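Local coordinates for protein probable arabinosyltransferase C (Mycobacterium tuberculosis, PDB 3PTY) that probably polymerises arabinose into the arabinan of cell-wall arabinogalactan, this chain being its C-terminal extracellular, lectin-like carbohydrate-binding domain, at residues Pro143-Ser148 with Val228-Asp233. Sequence-based numbering, arbitrary orientation.
Sequences PAMLRS and VADDQD. With CA (calcium ion), chain C.
A144 and L146 pair with D231 and A229 in an antiparallel ladder, joining neighbouring strands 144-152 and 224-231 in the large antiparallel sheet of this β-sandwich domain, at the end where calcium binds. The axes of 144-147 and 228-231 approach to 4.6 Å. A144 and D231 form one hydrogen-bonded pair, L146 and A229 the next, each closed by two N-H...O=C bonds; A144 N to D231 O, 2.9 Å, is the most bent of the four (N-H...O 145°). Between these pairs, M145 CA sends a C-H...O contact to A229 O. On the buried face, A229 CB meets L146 CB at 4.2 Å, and L242 of strand 240-242 touches both side chains. The face of M145 and D230 is more open. There Q232 folds back at chi2 (-68°), bringing NE2 into a 2.8 Å hydrogen bond with the syn lone pair of D230 OD1; M145 CG packs on both partners, and P143 CB touches Q232 OE1. D231, in the last rung, chelates the calcium through OD1 and OD2, both 2.6 Å away; OD2 also bonds to S135 OG. D233 O, H238 O and three waters complete the shell. Water 1, itself a calcium ligand, donates to D231 O at 2.7 Å, so the last rung is tied to the calcium twice, directly by the D231 carboxylate and through water 1 by its carbonyl.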
ATOM      1  N   PRO A 143     -23.136  30.200  -3.278  1.00 29.34           N
ATOM      2  CA  PRO A 143     -23.087  29.588  -4.611  1.00 30.49           C
ATOM      3  C   PRO A 143     -21.845  30.060  -5.364  1.00 29.22           C
ATOM      4  O   PRO A 143     -21.418  31.198  -5.178  1.00 28.31           O
ATOM      5  CB  PRO A 143     -24.349  30.129  -5.297  1.00 35.15           C
ATOM      6  CG  PRO A 143     -25.241  30.579  -4.189  1.00 36.81           C
ATOM      7  CD  PRO A 143     -24.336  31.038  -3.089  1.00 30.99           C
ATOM      8  N   ALA A 144     -21.275  29.206  -6.206  1.00 23.43           N
ATOM      9  CA  ALA A 144     -20.048  29.566  -6.906  1.00 21.86           C
ATOM     10  C   ALA A 144     -20.070  29.029  -8.324  1.00 25.44           C
ATOM     11  O   ALA A 144     -20.634  27.964  -8.587  1.00 26.35           O
ATOM     12  CB  ALA A 144     -18.833  29.046  -6.149  1.00 18.39           C
ATOM     13  N   MET A 145     -19.476  29.779  -9.243  1.00 23.70           N
ATOM     14  CA  MET A 145     -19.462  29.378 -10.645  1.00 27.17           C
ATOM     15  C   MET A 145     -18.189  29.861 -11.289  1.00 25.95           C
ATOM     16  O   MET A 145     -17.656  30.896 -10.906  1.00 22.16           O
ATOM     17  CB  MET A 145     -20.624  30.010 -11.408  1.00 25.06           C
ATOM     18  CG  MET A 145     -21.994  29.745 -10.835  1.00 41.21           C
ATOM     19  SD  MET A 145     -23.231  30.449 -11.943  1.00 62.00           S
ATOM     20  CE  MET A 145     -22.845  29.565 -13.455  1.00 76.06           C
ATOM     21  N   LEU A 146     -17.726  29.134 -12.300  1.00 18.98           N
ATOM     22  CA  LEU A 146     -16.537  29.547 -13.027  1.00 19.50           C
ATOM     23  C   LEU A 146     -16.707  29.297 -14.513  1.00 21.23           C
ATOM     24  O   LEU A 146     -17.229  28.263 -14.924  1.00 22.47           O
ATOM     25  CB  LEU A 146     -15.310  28.790 -12.521  1.00 17.93           C
ATOM     26  CG  LEU A 146     -13.970  29.120 -13.191  1.00 23.09           C
ATOM     27  CD1 LEU A 146     -13.531  30.548 -12.851  1.00 22.13           C
ATOM     28  CD2 LEU A 146     -12.904  28.144 -12.748  1.00 26.55           C
ATOM     29  N   ARG A 147     -16.253  30.254 -15.312  1.00 18.34           N
ATOM     30  CA  ARG A 147     -16.131  30.079 -16.747  1.00 18.42           C
ATOM     31  C   ARG A 147     -14.807  30.696 -17.144  1.00 22.58           C
ATOM     32  O   ARG A 147     -14.610  31.901 -16.984  1.00 21.75           O
ATOM     33  CB  ARG A 147     -17.278  30.786 -17.479  1.00 20.17           C
ATOM     34  CG  ARG A 147     -17.190  30.701 -18.991  1.00 24.85           C
ATOM     35  CD  ARG A 147     -18.489  31.164 -19.660  1.00 33.06           C
ATOM     36  NE  ARG A 147     -18.654  32.619 -19.627  1.00 36.51           N
ATOM     37  CZ  ARG A 147     -19.567  33.257 -18.902  1.00 43.44           C
ATOM     38  NH1 ARG A 147     -20.411  32.572 -18.135  1.00 44.86           N
ATOM     39  NH2 ARG A 147     -19.636  34.582 -18.947  1.00 41.61           N
ATOM     40  N   SER A 148     -13.887  29.874 -17.638  1.00 18.93           N
ATOM     41  CA  SER A 148     -12.577  30.373 -18.022  1.00 18.53           C
ATOM     42  C   SER A 148     -12.668  31.116 -19.348  1.00 21.92           C
ATOM     43  O   SER A 148     -13.681  31.049 -20.047  1.00 19.90           O
ATOM     44  CB  SER A 148     -11.569  29.221 -18.153  1.00 20.57           C
ATOM     45  OG  SER A 148     -11.744  28.532 -19.391  1.00 20.88           O
ATOM     46  N   VAL A 228     -15.836  25.158 -17.554  1.00 16.84           N
ATOM     47  CA  VAL A 228     -16.952  25.728 -16.818  1.00 15.96           C
ATOM     48  C   VAL A 228     -17.218  24.850 -15.611  1.00 24.21           C
ATOM     49  O   VAL A 228     -17.154  23.622 -15.695  1.00 26.46           O
ATOM     50  CB  VAL A 228     -18.219  25.859 -17.685  1.00 26.05           C
ATOM     51  CG1 VAL A 228     -17.951  26.776 -18.886  1.00 24.75           C
ATOM     52  CG2 VAL A 228     -18.699  24.493 -18.144  1.00 31.23           C
ATOM     53  N   ALA A 229     -17.484  25.483 -14.478  1.00 20.44           N
ATOM     54  CA  ALA A 229     -17.716  24.748 -13.251  1.00 20.09           C
ATOM     55  C   ALA A 229     -18.865  25.391 -12.501  1.00 24.90           C
ATOM     56  O   ALA A 229     -19.025  26.612 -12.513  1.00 22.42           O
ATOM     57  CB  ALA A 229     -16.447  24.724 -12.383  1.00 17.89           C
ATOM     58  N   ASP A 230     -19.658  24.559 -11.842  1.00 20.85           N
ATOM     59  CA  ASP A 230     -20.835  25.031 -11.136  1.00 26.74           C
ATOM     60  C   ASP A 230     -20.878  24.354  -9.777  1.00 27.85           C
ATOM     61  O   ASP A 230     -21.004  23.130  -9.683  1.00 27.32           O
ATOM     62  CB  ASP A 230     -22.096  24.717 -11.944  1.00 33.78           C
ATOM     63  CG  ASP A 230     -23.330  25.397 -11.387  1.00 48.88           C
ATOM     64  OD1 ASP A 230     -23.180  26.378 -10.627  1.00 50.98           O
ATOM     65  OD2 ASP A 230     -24.451  24.951 -11.711  1.00 55.51           O
ATOM     66  N   ASP A 231     -20.741  25.154  -8.728  1.00 23.00           N
ATOM     67  CA  ASP A 231     -20.759  24.644  -7.369  1.00 25.70           C
ATOM     68  C   ASP A 231     -21.874  25.311  -6.567  1.00 27.85           C
ATOM     69  O   ASP A 231     -21.647  26.301  -5.853  1.00 24.17           O
ATOM     70  CB  ASP A 231     -19.407  24.885  -6.708  1.00 22.52           C
ATOM     71  CG  ASP A 231     -19.399  24.499  -5.259  1.00 27.07           C
ATOM     72  OD1 ASP A 231     -20.351  23.818  -4.825  1.00 28.61           O
ATOM     73  OD2 ASP A 231     -18.440  24.877  -4.552  1.00 25.62           O
ATOM     74  N   GLN A 232     -23.072  24.750  -6.688  1.00 25.10           N
ATOM     75  CA  GLN A 232     -24.269  25.267  -6.033  1.00 29.90           C
ATOM     76  C   GLN A 232     -24.543  24.566  -4.708  1.00 35.14           C
ATOM     77  O   GLN A 232     -25.467  24.927  -3.986  1.00 36.87           O
ATOM     78  CB  GLN A 232     -25.482  25.080  -6.944  1.00 33.50           C
ATOM     79  CG  GLN A 232     -25.383  25.810  -8.268  1.00 38.25           C
ATOM     80  CD  GLN A 232     -25.432  27.314  -8.101  1.00 44.88           C
ATOM     81  OE1 GLN A 232     -26.239  27.838  -7.332  1.00 47.65           O
ATOM     82  NE2 GLN A 232     -24.569  28.021  -8.823  1.00 46.00           N
ATOM     83  N   ASP A 233     -23.746  23.550  -4.397  1.00 31.61           N
ATOM     84  CA  ASP A 233     -23.953  22.760  -3.191  1.00 31.83           C
ATOM     85  C   ASP A 233     -23.290  23.455  -2.015  1.00 31.78           C
ATOM     86  O   ASP A 233     -22.075  23.581  -1.978  1.00 29.46           O
ATOM     87  CB  ASP A 233     -23.373  21.358  -3.388  1.00 34.47           C
ATOM     88  CG  ASP A 233     -23.598  20.447  -2.190  1.00 40.16           C
ATOM     89  OD1 ASP A 233     -23.875  20.951  -1.081  1.00 38.54           O
ATOM     90  OD2 ASP A 233     -23.478  19.216  -2.362  1.00 41.79           O
TER
HETATM   91 CA    CA C1125     -19.821  24.567  -2.363  1.00 28.87          CA
HETATM   92  O   HOH W   1     -20.968  26.620  -3.223  1.00 23.31           O
HETATM   93  O   HOH W   2     -20.138  24.783   0.170  1.00 26.21           O
HETATM   94  O   HOH W   3     -17.760  25.978  -1.527  1.00 24.24           O